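Local atomic coordinates of hydrazine synthase subunit gamma (Candidatus Kuenenia stuttgartiensis, PDB entry 5C2V), a protein that reduces nitric oxide to hydroxylamine, the first half-reaction of hydrazine synthesis, as the diheme cytochrome c subunit of the hydrazine synthase complex. Residues Y45-F50 with A146-Y150; R174-E180 with D306-L311; R213-F219 with G249-K254; V226-S230 with N284-N288. All coordinates share one frame; numbering follows the deposited sequence.

Contact 1: Y45-F50 with A146-Y150; sequences YGQFQF and ALICY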
loop_
_atom_site.group_PDB
_atom_site.type_symbol
_atom_site.label_atom_id
_atom_site.label_comp_id
_atom_site.label_asym_id
_atom_site.label_seq_id
_atom_site.Cartn_x
_atom_site.Cartn_y
_atom_site.Cartn_z
ATOM N N TYR C 45 3.430 57.030 4.345
ATOM C CA TYR C 45 3.684 55.787 5.063
ATOM C C TYR C 45 2.371 55.047 5.283
ATOM O O TYR C 45 2.289 53.826 5.124
ATOM C CB TYR C 45 4.368 56.060 6.405
ATOM C CG TYR C 45 5.683 56.798 6.300
ATOM C CD1 TYR C 45 6.848 56.136 5.932
ATOM C CD2 TYR C 45 5.764 58.157 6.578
ATOM C CE1 TYR C 45 8.053 56.807 5.838
ATOM C CE2 TYR C 45 6.965 58.837 6.488
ATOM C CZ TYR C 45 8.106 58.157 6.117
ATOM O OH TYR C 45 9.304 58.828 6.026
ATOM N N GLY C 46 1.343 55.810 5.644
ATOM C CA GLY C 46 0.010 55.272 5.826
ATOM C C GLY C 46 -0.542 54.696 4.539
ATOM O O GLY C 46 -1.219 53.669 4.556
ATOM N N GLN C 47 -0.255 55.357 3.420
ATOM C CA GLN C 47 -0.679 54.851 2.119
ATOM C C GLN C 47 0.001 53.516 1.821
ATOM O O GLN C 47 -0.618 52.600 1.270
ATOM C CB GLN C 47 -0.375 55.861 1.010
ATOM C CG GLN C 47 -0.991 55.497 -0.335
ATOM C CD GLN C 47 -0.621 56.471 -1.436
ATOM O OE1 GLN C 47 0.441 57.093 -1.401
ATOM N NE2 GLN C 47 -1.500 56.610 -2.422
ATOM N N PHE C 48 1.275 53.407 2.192
ATOM C CA PHE C 48 2.010 52.161 2.001
ATOM C C PHE C 48 1.413 51.036 2.836
ATOM O O PHE C 48 1.137 49.954 2.319
ATOM C CB PHE C 48 3.488 52.333 2.348
ATOM C CG PHE C 48 4.276 51.054 2.267
ATOM C CD1 PHE C 48 4.605 50.504 1.039
ATOM C CD2 PHE C 48 4.679 50.398 3.419
ATOM C CE1 PHE C 48 5.324 49.325 0.960
ATOM C CE2 PHE C 48 5.400 49.219 3.347
ATOM C CZ PHE C 48 5.723 48.683 2.115
ATOM N N GLN C 49 1.219 51.298 4.126
ATOM C CA GLN C 49 0.618 50.315 5.026
ATOM C C GLN C 49 -0.778 49.926 4.543
ATOM O O GLN C 49 -1.241 48.808 4.771
ATOM C CB GLN C 49 0.554 50.864 6.454
ATOM C CG GLN C 49 0.018 49.883 7.485
ATOM C CD GLN C 49 0.899 48.658 7.643
ATOM O OE1 GLN C 49 1.880 48.676 8.387
ATOM N NE2 GLN C 49 0.551 47.581 6.945
ATOM N N PHE C 50 -1.435 50.861 3.865
ATOM C CA PHE C 50 -2.759 50.634 3.303
ATOM C C PHE C 50 -2.697 49.689 2.102
ATOM O O PHE C 50 -3.542 48.807 1.954
ATOM C CB PHE C 50 -3.393 51.970 2.904
ATOM C CG PHE C 50 -4.770 51.847 2.313
ATOM C CD1 PHE C 50 -5.884 51.742 3.131
ATOM C CD2 PHE C 50 -4.952 51.855 0.940
ATOM C CE1 PHE C 50 -7.152 51.633 2.590
ATOM C CE2 PHE C 50 -6.217 51.747 0.393
ATOM C CZ PHE C 50 -7.319 51.636 1.219
ATOM N N ALA C 146 0.129 56.540 11.288
ATOM C CA ALA C 146 0.351 56.927 9.898
ATOM C C ALA C 146 -0.822 56.503 9.020
ATOM O O ALA C 146 -1.285 57.266 8.166
ATOM C CB ALA C 146 1.647 56.326 9.380
ATOM N N LEU C 147 -1.298 55.280 9.239
ATOM C CA LEU C 147 -2.446 54.755 8.506
ATOM C C LEU C 147 -3.674 55.639 8.714
ATOM O O LEU C 147 -4.350 56.030 7.753
ATOM C CB LEU C 147 -2.738 53.318 8.944
ATOM C CG LEU C 147 -3.836 52.555 8.206
ATOM C CD1 LEU C 147 -3.620 52.622 6.704
ATOM C CD2 LEU C 147 -3.868 51.109 8.677
ATOM N N ILE C 148 -3.948 55.962 9.975
ATOM C CA ILE C 148 -5.071 56.826 10.319
ATOM C C ILE C 148 -4.911 58.207 9.689
ATOM O O ILE C 148 -5.887 58.809 9.240
ATOM C CB ILE C 148 -5.222 56.968 11.843
ATOM C CG1 ILE C 148 -5.352 55.588 12.487
ATOM C CG2 ILE C 148 -6.428 57.829 12.190
ATOM C CD1 ILE C 148 -6.450 54.740 11.887
ATOM N N CYS C 149 -3.677 58.699 9.645
ATOM C CA CYS C 149 -3.389 59.969 8.988
ATOM C C CYS C 149 -3.728 59.901 7.503
ATOM O O CYS C 149 -4.248 60.862 6.936
ATOM C CB CYS C 149 -1.923 60.363 9.176
ATOM S SG CYS C 149 -1.495 60.899 10.850
ATOM N N TYR C 150 -3.435 58.763 6.879
ATOM C CA TYR C 150 -3.773 58.570 5.472
ATOM C C TYR C 150 -5.282 58.556 5.264
ATOM O O TYR C 150 -5.790 59.125 4.297
ATOM C CB TYR C 150 -3.168 57.273 4.930
ATOM C CG TYR C 150 -3.730 56.877 3.582
ATOM C CD1 TYR C 150 -3.297 57.500 2.418
ATOM C CD2 TYR C 150 -4.701 55.888 3.474
ATOM C CE1 TYR C 150 -3.813 57.149 1.185
ATOM C CE2 TYR C 150 -5.223 55.532 2.244
ATOM C CZ TYR C 150 -4.775 56.164 1.103
ATOM O OH TYR C 150 -5.292 55.810 -0.123
HETATM O O HOH W 1 -4.055 57.151 -2.410
#
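Tyr150 of helix 141-152 lies against Gly46, Gln47 and Phe50 of helix 43-51, and the course of its side chain traces most of the interface. Its CB sits on the main chain of Gly46, 3.7 Å from Gly46 C. A chi1 of 167° sets the Tyr150 ring on the far side of CB from the backbone N and lays it across helix 43-51. Gln47 covers one face of that ring, CA making a CH-pi contact off the ring centre. Farther out, Tyr150 CD1 meets Gln47 CB at 3.6 Å, and Tyr150 CE1 meets Gln47 CG at the same distance. On the other branch CE2 stands over one face of the Phe50 ring, 3.7 Å from Phe50 CG, the two planes inclined at 41°.

The near-perpendicular crossing, beside heme 1, resembles the packing of the N- and C-terminal helices in cytochrome c folds. The local axes pass 7.2 Å apart at 97°. Gly46, having no side chain, lets the backbones come together, and its CA carries a C-H toward Ala146 O at 3.3 Å. Next to it Leu147 CD1 packs on Phe50 CB, 3.9 Å away and near the plane of the Phe50 ring; Leu147 also touches the heme, and Phe50 touches the heme-binding Cys63.

At its tip, Tyr150 OH is linked to a water lying in the plane of its ring, 2.9 Å away. Gln47 NE2 gives the same water a weak hydrogen bond, while Gln47 OE1 is bonded to Tyr339 OH of the beta subunit.

Contact 2: R174-E180 with D306-L311; sequences RGQKIFE and DLVEYL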
loop_
_atom_site.group_PDB
_atom_site.type_symbol
_atom_site.label_atom_id
_atom_site.label_comp_id
_atom_site.label_asym_id
_atom_site.label_seq_id
_atom_site.Cartn_x
_atom_site.Cartn_y
_atom_site.Cartn_z
ATOM N N ARG C 174 -34.682 69.541 -10.579
ATOM C CA ARG C 174 -36.016 68.991 -10.363
ATOM C C ARG C 174 -36.031 68.053 -9.160
ATOM O O ARG C 174 -36.980 68.051 -8.375
ATOM C CB ARG C 174 -36.501 68.252 -11.611
ATOM C CG ARG C 174 -37.863 68.700 -12.111
ATOM C CD ARG C 174 -38.253 67.987 -13.402
ATOM N NE ARG C 174 -37.322 68.255 -14.496
ATOM C CZ ARG C 174 -36.586 67.325 -15.098
ATOM N NH1 ARG C 174 -36.670 66.058 -14.717
ATOM N NH2 ARG C 174 -35.767 67.661 -16.086
ATOM N N GLY C 175 -34.971 67.261 -9.020
ATOM C CA GLY C 175 -34.861 66.319 -7.921
ATOM C C GLY C 175 -34.571 66.981 -6.586
ATOM O O GLY C 175 -34.953 66.463 -5.534
ATOM N N GLN C 176 -33.897 68.126 -6.626
ATOM C CA GLN C 176 -33.531 68.843 -5.408
ATOM C C GLN C 176 -34.768 69.292 -4.633
ATOM O O GLN C 176 -34.762 69.332 -3.403
ATOM C CB GLN C 176 -32.653 70.051 -5.739
ATOM C CG GLN C 176 -32.119 70.789 -4.519
ATOM C CD GLN C 176 -31.245 71.971 -4.888
ATOM O OE1 GLN C 176 -31.201 72.387 -6.046
ATOM N NE2 GLN C 176 -30.540 72.516 -3.905
ATOM N N LYS C 177 -35.830 69.622 -5.361
ATOM C CA LYS C 177 -37.078 70.049 -4.738
ATOM C C LYS C 177 -37.770 68.890 -4.026
ATOM O O LYS C 177 -38.361 69.070 -2.961
ATOM C CB LYS C 177 -38.014 70.663 -5.779
ATOM C CG LYS C 177 -37.554 72.012 -6.305
ATOM C CD LYS C 177 -38.558 72.584 -7.292
ATOM C CE LYS C 177 -38.618 71.759 -8.565
ATOM N NZ LYS C 177 -37.330 71.825 -9.306
ATOM N N ILE C 178 -37.694 67.702 -4.620
ATOM C CA ILE C 178 -38.256 66.501 -4.011
ATOM C C ILE C 178 -37.449 66.121 -2.771
ATOM O O ILE C 178 -38.011 65.755 -1.737
ATOM C CB ILE C 178 -38.286 65.316 -5.007
ATOM C CG1 ILE C 178 -39.512 65.407 -5.921
ATOM C CG2 ILE C 178 -38.307 63.985 -4.272
ATOM C CD1 ILE C 178 -39.388 66.415 -7.041
ATOM N N PHE C 179 -36.129 66.229 -2.884
ATOM C CA PHE C 179 -35.223 65.932 -1.779
ATOM C C PHE C 179 -35.497 66.821 -0.568
ATOM O O PHE C 179 -35.555 66.345 0.566
ATOM C CB PHE C 179 -33.770 66.100 -2.233
ATOM C CG PHE C 179 -32.752 65.729 -1.187
ATOM C CD1 PHE C 179 -32.289 64.429 -1.085
ATOM C CD2 PHE C 179 -32.244 66.687 -0.322
ATOM C CE1 PHE C 179 -31.348 64.085 -0.131
ATOM C CE2 PHE C 179 -31.304 66.349 0.634
ATOM C CZ PHE C 179 -30.856 65.047 0.729
ATOM N N GLU C 180 -35.671 68.114 -0.819
ATOM C CA GLU C 180 -35.807 69.090 0.255
ATOM C C GLU C 180 -37.261 69.335 0.646
ATOM O O GLU C 180 -37.547 70.171 1.502
ATOM C CB GLU C 180 -35.143 70.404 -0.153
ATOM C CG GLU C 180 -33.645 70.278 -0.366
ATOM C CD GLU C 180 -33.053 71.482 -1.060
ATOM O OE1 GLU C 180 -31.825 71.687 -0.957
ATOM O OE2 GLU C 180 -33.815 72.225 -1.714
ATOM N N ASP C 306 -35.853 61.644 -10.857
ATOM C CA ASP C 306 -35.239 62.949 -10.636
ATOM C C ASP C 306 -34.462 62.967 -9.325
ATOM O O ASP C 306 -33.349 63.495 -9.259
ATOM C CB ASP C 306 -36.293 64.056 -10.631
ATOM C CG ASP C 306 -36.759 64.421 -12.023
ATOM O OD1 ASP C 306 -36.014 64.161 -12.990
ATOM O OD2 ASP C 306 -37.868 64.980 -12.147
ATOM N N LEU C 307 -35.056 62.386 -8.287
ATOM C CA LEU C 307 -34.415 62.294 -6.981
ATOM C C LEU C 307 -33.119 61.494 -7.074
ATOM O O LEU C 307 -32.108 61.851 -6.463
ATOM C CB LEU C 307 -35.367 61.657 -5.965
ATOM C CG LEU C 307 -34.891 61.574 -4.514
ATOM C CD1 LEU C 307 -34.355 62.916 -4.046
ATOM C CD2 LEU C 307 -36.025 61.107 -3.614
ATOM N N VAL C 308 -33.158 60.415 -7.851
ATOM C CA VAL C 308 -31.972 59.605 -8.104
ATOM C C VAL C 308 -30.893 60.436 -8.793
ATOM O O VAL C 308 -29.720 60.378 -8.421
ATOM C CB VAL C 308 -32.305 58.369 -8.967
ATOM C CG1 VAL C 308 -31.036 57.739 -9.524
ATOM C CG2 VAL C 308 -33.101 57.357 -8.158
ATOM N N GLU C 309 -31.297 61.218 -9.790
ATOM C CA GLU C 309 -30.366 62.078 -10.514
ATOM C C GLU C 309 -29.734 63.123 -9.600
ATOM O O GLU C 309 -28.560 63.461 -9.755
ATOM C CB GLU C 309 -31.070 62.765 -11.686
ATOM C CG GLU C 309 -31.331 61.853 -12.874
ATOM C CD GLU C 309 -30.053 61.404 -13.558
ATOM O OE1 GLU C 309 -29.031 62.115 -13.446
ATOM O OE2 GLU C 309 -30.069 60.338 -14.209
ATOM N N TYR C 310 -30.513 63.631 -8.651
ATOM C CA TYR C 310 -29.999 64.597 -7.686
ATOM C C TYR C 310 -29.018 63.930 -6.729
ATOM O O TYR C 310 -28.020 64.532 -6.331
ATOM C CB TYR C 310 -31.142 65.248 -6.906
ATOM C CG TYR C 310 -30.678 66.174 -5.803
ATOM C CD1 TYR C 310 -29.994 67.347 -6.096
ATOM C CD2 TYR C 310 -30.929 65.879 -4.470
ATOM C CE1 TYR C 310 -29.569 68.197 -5.090
ATOM C CE2 TYR C 310 -30.509 66.721 -3.460
ATOM C CZ TYR C 310 -29.830 67.878 -3.774
ATOM O OH TYR C 310 -29.413 68.717 -2.767
ATOM N N LEU C 311 -29.312 62.687 -6.358
ATOM C CA LEU C 311 -28.395 61.906 -5.535
ATOM C C LEU C 311 -27.076 61.690 -6.268
ATOM O O LEU C 311 -26.002 61.757 -5.670
ATOM C CB LEU C 311 -29.021 60.563 -5.154
ATOM C CG LEU C 311 -30.145 60.622 -4.117
ATOM C CD1 LEU C 311 -30.814 59.266 -3.967
ATOM C CD2 LEU C 311 -29.606 61.106 -2.782
#
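Gly175 and Tyr310 meet where helix 170-179 crosses helix 301-312, the first-to-last helix packing of a cytochrome c fold, with local axes at 98° and 7.4 Å apart. Backbone polar atoms at the crossing are already provided for: Gly175 O accepts a hydrogen bond from Phe179 N, and Asp306 O one from Tyr310 N while also facing the C-H of Gly175 CA at 3.5 Å.

The side-chain polar exchange lies at one margin. Arg174 NH1 reaches both carboxylate oxygens of Asp306, forming a salt bridge of 2.6 Å to OD1 and a hydrogen bond of 3.0 Å to OD2. The OD2 bond uses its syn side and lies near the guanidinium plane. Asp306 OD1 takes a further, weak hydrogen bond from Gln302 NE2. Toward the other margin, Gln176 NE2 makes a weak bond of 3.3 Å to Glu180 OE1.

Tyr310, its chi1 of 175° carrying the ring away from the backbone N, meets the extended Gln176 chain slantwise, and Gln176 CA makes a CH-pi contact over the ring centre. Leu307 packs beside Gly175, touching Ile178 CG2 through CD2 and Phe179 CB through CD1. Leu311 reaches heme 2, and Phe179 packs on the heme-binding Cys186. Tyr310 turns its edge to the Phe179 ring at 60°, with CE2 over the face, displaced toward the rim.

Contact 3: R213-F219 with G249-K254; sequences RVGVNGF and GLDLVK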
loop_
_atom_site.group_PDB
_atom_site.type_symbol
_atom_site.label_atom_id
_atom_site.label_comp_id
_atom_site.label_asym_id
_atom_site.label_seq_id
_atom_site.Cartn_x
_atom_site.Cartn_y
_atom_site.Cartn_z
ATOM N N ARG C 213 -32.157 44.000 9.474
ATOM C CA ARG C 213 -32.463 42.668 8.965
ATOM C C ARG C 213 -32.757 41.713 10.117
ATOM O O ARG C 213 -31.910 41.495 10.983
ATOM C CB ARG C 213 -31.307 42.132 8.117
ATOM C CG ARG C 213 -30.770 43.118 7.089
ATOM C CD ARG C 213 -31.879 43.697 6.228
ATOM N NE ARG C 213 -31.371 44.677 5.274
ATOM C CZ ARG C 213 -32.136 45.523 4.591
ATOM N NH1 ARG C 213 -33.452 45.511 4.757
ATOM N NH2 ARG C 213 -31.587 46.381 3.742
ATOM N N VAL C 214 -33.958 41.145 10.123
ATOM C CA VAL C 214 -34.372 40.268 11.212
ATOM C C VAL C 214 -34.723 38.867 10.722
ATOM O O VAL C 214 -34.673 38.583 9.525
ATOM C CB VAL C 214 -35.586 40.847 11.964
ATOM C CG1 VAL C 214 -35.208 42.147 12.656
ATOM C CG2 VAL C 214 -36.749 41.063 11.008
ATOM N N GLY C 215 -35.081 37.997 11.661
ATOM C CA GLY C 215 -35.421 36.624 11.343
ATOM C C GLY C 215 -36.893 36.436 11.043
ATOM O O GLY C 215 -37.676 37.383 11.119
ATOM N N VAL C 216 -37.269 35.207 10.706
ATOM C CA VAL C 216 -38.653 34.899 10.371
ATOM C C VAL C 216 -39.554 35.011 11.599
ATOM O O VAL C 216 -40.748 35.285 11.479
ATOM C CB VAL C 216 -38.783 33.486 9.755
ATOM C CG1 VAL C 216 -38.011 33.407 8.446
ATOM C CG2 VAL C 216 -38.292 32.423 10.728
ATOM N N ASN C 217 -38.977 34.799 12.778
ATOM C CA ASN C 217 -39.715 34.935 14.028
ATOM C C ASN C 217 -39.514 36.312 14.661
ATOM O O ASN C 217 -39.977 36.565 15.773
ATOM C CB ASN C 217 -39.313 33.837 15.012
ATOM C CG ASN C 217 -40.423 33.496 15.989
ATOM O OD1 ASN C 217 -41.597 33.765 15.731
ATOM N ND2 ASN C 217 -40.058 32.897 17.117
ATOM N N GLY C 218 -38.818 37.196 13.952
ATOM C CA GLY C 218 -38.543 38.529 14.460
ATOM C C GLY C 218 -37.111 38.724 14.920
ATOM O O GLY C 218 -36.242 37.902 14.630
ATOM N N PHE C 219 -36.866 39.829 15.618
ATOM C CA PHE C 219 -35.531 40.181 16.094
ATOM C C PHE C 219 -34.920 39.066 16.941
ATOM O O PHE C 219 -35.616 38.423 17.729
ATOM C CB PHE C 219 -35.586 41.487 16.895
ATOM C CG PHE C 219 -34.236 42.054 17.238
ATOM C CD1 PHE C 219 -33.357 42.444 16.240
ATOM C CD2 PHE C 219 -33.856 42.220 18.560
ATOM C CE1 PHE C 219 -32.118 42.973 16.555
ATOM C CE2 PHE C 219 -32.619 42.749 18.881
ATOM C CZ PHE C 219 -31.749 43.124 17.877
ATOM N N GLY C 249 -30.560 38.250 5.852
ATOM C CA GLY C 249 -29.587 38.559 6.885
ATOM C C GLY C 249 -30.161 38.574 8.291
ATOM O O GLY C 249 -31.377 38.647 8.478
ATOM N N LEU C 250 -29.279 38.496 9.283
ATOM C CA LEU C 250 -29.676 38.635 10.677
ATOM C C LEU C 250 -28.819 39.694 11.356
ATOM O O LEU C 250 -27.635 39.480 11.588
ATOM C CB LEU C 250 -29.545 37.303 11.417
ATOM C CG LEU C 250 -30.433 36.155 10.942
ATOM C CD1 LEU C 250 -30.053 34.852 11.628
ATOM C CD2 LEU C 250 -31.881 36.500 11.211
ATOM N N ASP C 251 -29.429 40.824 11.701
ATOM C CA ASP C 251 -28.700 41.925 12.320
ATOM C C ASP C 251 -28.806 41.883 13.839
ATOM O O ASP C 251 -29.836 41.495 14.391
ATOM C CB ASP C 251 -29.210 43.270 11.800
ATOM C CG ASP C 251 -28.758 43.561 10.381
ATOM O OD1 ASP C 251 -27.765 42.953 9.932
ATOM O OD2 ASP C 251 -29.396 44.409 9.719
ATOM N N LEU C 252 -27.731 42.274 14.513
ATOM C CA LEU C 252 -27.735 42.332 15.969
ATOM C C LEU C 252 -28.339 43.643 16.471
ATOM O O LEU C 252 -28.670 43.768 17.649
ATOM C CB LEU C 252 -26.319 42.155 16.520
ATOM C CG LEU C 252 -25.951 40.742 16.986
ATOM C CD1 LEU C 252 -26.123 39.724 15.868
ATOM C CD2 LEU C 252 -24.536 40.706 17.546
ATOM N N VAL C 253 -28.482 44.617 15.574
ATOM C CA VAL C 253 -29.084 45.904 15.920
ATOM C C VAL C 253 -30.059 46.370 14.840
ATOM O O VAL C 253 -29.926 46.005 13.671
ATOM C CB VAL C 253 -28.016 47.002 16.130
ATOM C CG1 VAL C 253 -27.086 46.642 17.281
ATOM C CG2 VAL C 253 -27.229 47.231 14.850
ATOM N N LYS C 254 -31.052 47.159 15.240
ATOM C CA LYS C 254 -32.028 47.698 14.297
ATOM C C LYS C 254 -31.684 49.094 13.780
ATOM O O LYS C 254 -32.304 49.574 12.831
ATOM C CB LYS C 254 -33.414 47.734 14.942
ATOM C CG LYS C 254 -33.814 46.445 15.631
ATOM C CD LYS C 254 -35.189 46.571 16.261
ATOM C CE LYS C 254 -35.599 45.279 16.943
ATOM N NZ LYS C 254 -36.977 45.363 17.499
#
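Asp251 turns its CG anti to its own carbonyl carbon (chi1 -74°), carrying OD2 to the backbone N of Arg213, while Phe219 swings its CG away from its backbone N (chi1 -171°) to bring the ring to Leu252 and Lys254. The two segments are loops of the cytochrome c domain of heme 2, the first doubling back through a type I beta turn from Gly215 to Gly218.

Two hydrogen bonds grip the main chain of Arg213: its N gives to Asp251 OD2 at 2.8 Å, meeting the carboxylate from above its plane, and its O accepts a bond from Asp251 N at 2.7 Å. Asp251 OD2 is also held by His272 NE2, so one carboxylate oxygen ties three parts of the domain together. The Arg213 side chain leads away from this site, to a salt bridge with Asp273 and a hydrogen bond to Val287 O.

Closer to the turn, Leu250 CD2 rests on Gly215 CA at 3.5 Å, and Leu250 also packs on Tyr582 of the alpha subunit. At the rim, the extended Lys254 chain crosses over a face of the Phe219 ring, its CE making a CH-pi contact 3.8 Å from the centroid. The edge of that ring is turned to the main chain, where Phe219 CZ approaches Leu252 O in the ring plane.

Contact 4: V226-S230 with N284-N288; sequences VFNIS and NNTVN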
loop_
_atom_site.group_PDB
_atom_site.type_symbol
_atom_site.label_atom_id
_atom_site.label_comp_id
_atom_site.label_asym_id
_atom_site.label_seq_id
_atom_site.Cartn_x
_atom_site.Cartn_y
_atom_site.Cartn_z
ATOM N N VAL C 226 -36.450 37.159 3.752
ATOM C CA VAL C 226 -36.060 37.927 2.583
ATOM C C VAL C 226 -36.571 39.354 2.735
ATOM O O VAL C 226 -37.776 39.585 2.831
ATOM C CB VAL C 226 -36.622 37.310 1.287
ATOM C CG1 VAL C 226 -36.155 38.099 0.074
ATOM C CG2 VAL C 226 -36.213 35.850 1.174
ATOM N N PHE C 227 -35.646 40.308 2.758
ATOM C CA PHE C 227 -36.013 41.708 2.930
ATOM C C PHE C 227 -36.181 42.404 1.587
ATOM O O PHE C 227 -36.666 43.533 1.519
ATOM C CB PHE C 227 -34.971 42.441 3.781
ATOM C CG PHE C 227 -33.590 42.462 3.183
ATOM C CD1 PHE C 227 -33.240 43.412 2.236
ATOM C CD2 PHE C 227 -32.634 41.544 3.585
ATOM C CE1 PHE C 227 -31.973 43.437 1.691
ATOM C CE2 PHE C 227 -31.361 41.569 3.046
ATOM C CZ PHE C 227 -31.032 42.514 2.097
ATOM N N ASN C 228 -35.775 41.726 0.520
ATOM C CA ASN C 228 -35.906 42.286 -0.813
ATOM C C ASN C 228 -37.205 41.800 -1.435
ATOM O O ASN C 228 -37.342 40.625 -1.779
ATOM C CB ASN C 228 -34.703 41.901 -1.677
ATOM C CG ASN C 228 -34.544 42.797 -2.892
ATOM O OD1 ASN C 228 -35.502 43.409 -3.360
ATOM N ND2 ASN C 228 -33.322 42.878 -3.408
ATOM N N ILE C 229 -38.156 42.716 -1.583
ATOM C CA ILE C 229 -39.493 42.369 -2.044
ATOM C C ILE C 229 -39.487 42.043 -3.531
ATOM O O ILE C 229 -40.099 41.068 -3.968
ATOM C CB ILE C 229 -40.492 43.510 -1.765
ATOM C CG1 ILE C 229 -40.649 43.714 -0.257
ATOM C CG2 ILE C 229 -41.842 43.212 -2.398
ATOM C CD1 ILE C 229 -41.648 44.785 0.118
ATOM N N SER C 230 -38.781 42.862 -4.304
ATOM C CA SER C 230 -38.660 42.647 -5.740
ATOM C C SER C 230 -37.933 41.340 -6.043
ATOM O O SER C 230 -38.270 40.638 -6.997
ATOM C CB SER C 230 -37.934 43.823 -6.396
ATOM O OG SER C 230 -36.742 44.141 -5.699
ATOM N N ASN C 284 -37.587 53.460 -3.297
ATOM C CA ASN C 284 -38.807 52.790 -3.749
ATOM C C ASN C 284 -39.501 51.893 -2.717
ATOM O O ASN C 284 -40.537 51.297 -3.018
ATOM C CB ASN C 284 -38.497 51.963 -5.001
ATOM C CG ASN C 284 -37.329 51.010 -4.801
ATOM O OD1 ASN C 284 -36.958 50.690 -3.672
ATOM N ND2 ASN C 284 -36.742 50.557 -5.903
ATOM N N ASN C 285 -38.909 51.769 -1.529
ATOM C CA ASN C 285 -39.478 50.992 -0.423
ATOM C C ASN C 285 -39.527 49.503 -0.730
ATOM O O ASN C 285 -40.530 48.830 -0.485
ATOM C CB ASN C 285 -40.882 51.494 -0.065
ATOM C CG ASN C 285 -40.874 52.897 0.507
ATOM O OD1 ASN C 285 -39.925 53.303 1.175
ATOM N ND2 ASN C 285 -41.938 53.648 0.245
ATOM N N THR C 286 -38.424 49.003 -1.271
ATOM C CA THR C 286 -38.260 47.588 -1.567
ATOM C C THR C 286 -37.445 46.922 -0.463
ATOM O O THR C 286 -37.913 45.996 0.200
ATOM C CB THR C 286 -37.583 47.373 -2.931
ATOM O OG1 THR C 286 -36.414 48.196 -3.019
ATOM C CG2 THR C 286 -38.535 47.743 -4.059
ATOM N N VAL C 287 -36.216 47.399 -0.280
ATOM C CA VAL C 287 -35.291 46.813 0.685
ATOM C C VAL C 287 -35.417 47.402 2.095
ATOM O O VAL C 287 -34.626 47.070 2.978
ATOM C CB VAL C 287 -33.833 46.972 0.213
ATOM C CG1 VAL C 287 -33.608 46.190 -1.071
ATOM C CG2 VAL C 287 -33.496 48.439 0.013
ATOM N N ASN C 288 -36.394 48.281 2.305
ATOM C CA ASN C 288 -36.656 48.819 3.641
ATOM C C ASN C 288 -38.149 48.909 3.954
ATOM O O ASN C 288 -38.985 48.827 3.055
ATOM C CB ASN C 288 -36.009 50.197 3.804
ATOM C CG ASN C 288 -36.493 51.197 2.771
ATOM O OD1 ASN C 288 -37.540 51.823 2.939
ATOM N ND2 ASN C 288 -35.728 51.357 1.698
HETATM O O HOH W 2 -34.802 46.075 -4.536
#
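Asn228 and Val287 bring the two backbones together, with their CA atoms 4.8 Å apart, and the carbonyl oxygens of Phe227 and Thr286 come near each other as two acceptors without a hydrogen bond between the segments. Val287 sets CG1 against the amide of Asn228, 4.0 Å from Asn228 CG, the two side chains running side by side. Phe227 holds its CG between backbone N and carbonyl carbon (chi1 61°), an orientation that places ring atom CD1 4.1 Å from Val287 CB; Arg213 makes a cation-pi contact with this ring.

The contact joins the start of helix 229-234 to the loop before helix 301-312 in the cytochrome c domain of heme 2. Asn228 is the helix N-cap, its OD1 making a weak hydrogen bond to Ala231 N. The same oxygen accepts hydrogen bonds from Ser230 OG at 2.7 Å and a water at 3.0 Å. That water makes a polar bridge to the facing loop, since it also donates to Thr286 OG1 at 3.1 Å. Thr286 OG1 in turn gives its hydrogen to Asn284 OD1 at 2.6 Å, approaching from above the carbonyl plane. A weak Asx-turn bond joins Thr286 N to that same OD1. At the more exposed margin, Ile229 lays CG1 and CD1 over the main chain of the loop, CG1 being 3.6 Å from Thr286 O.

How the contacts relate
Contacts 1 and 2 repeat one design in the two heme lobes: a glycine and a phenylalanine four residues later on one helix, a leucine and a tyrosine three residues later on the other. Their centres are about 37 Å apart, on opposite sides of the chain's centre. Contact 1 belongs to heme 1, apparently the active-site heme, and contact 2 to heme 2, probably an electron-transfer group. Contacts 3 and 4 belong to the second lobe too, in sequence between the two helices that meet in contact 2. They touch directly through Arg213 NH1 and Val287 O, 2.6 Å apart, whereas the nearest atoms of contacts 2 and 4 are about 8 Å apart.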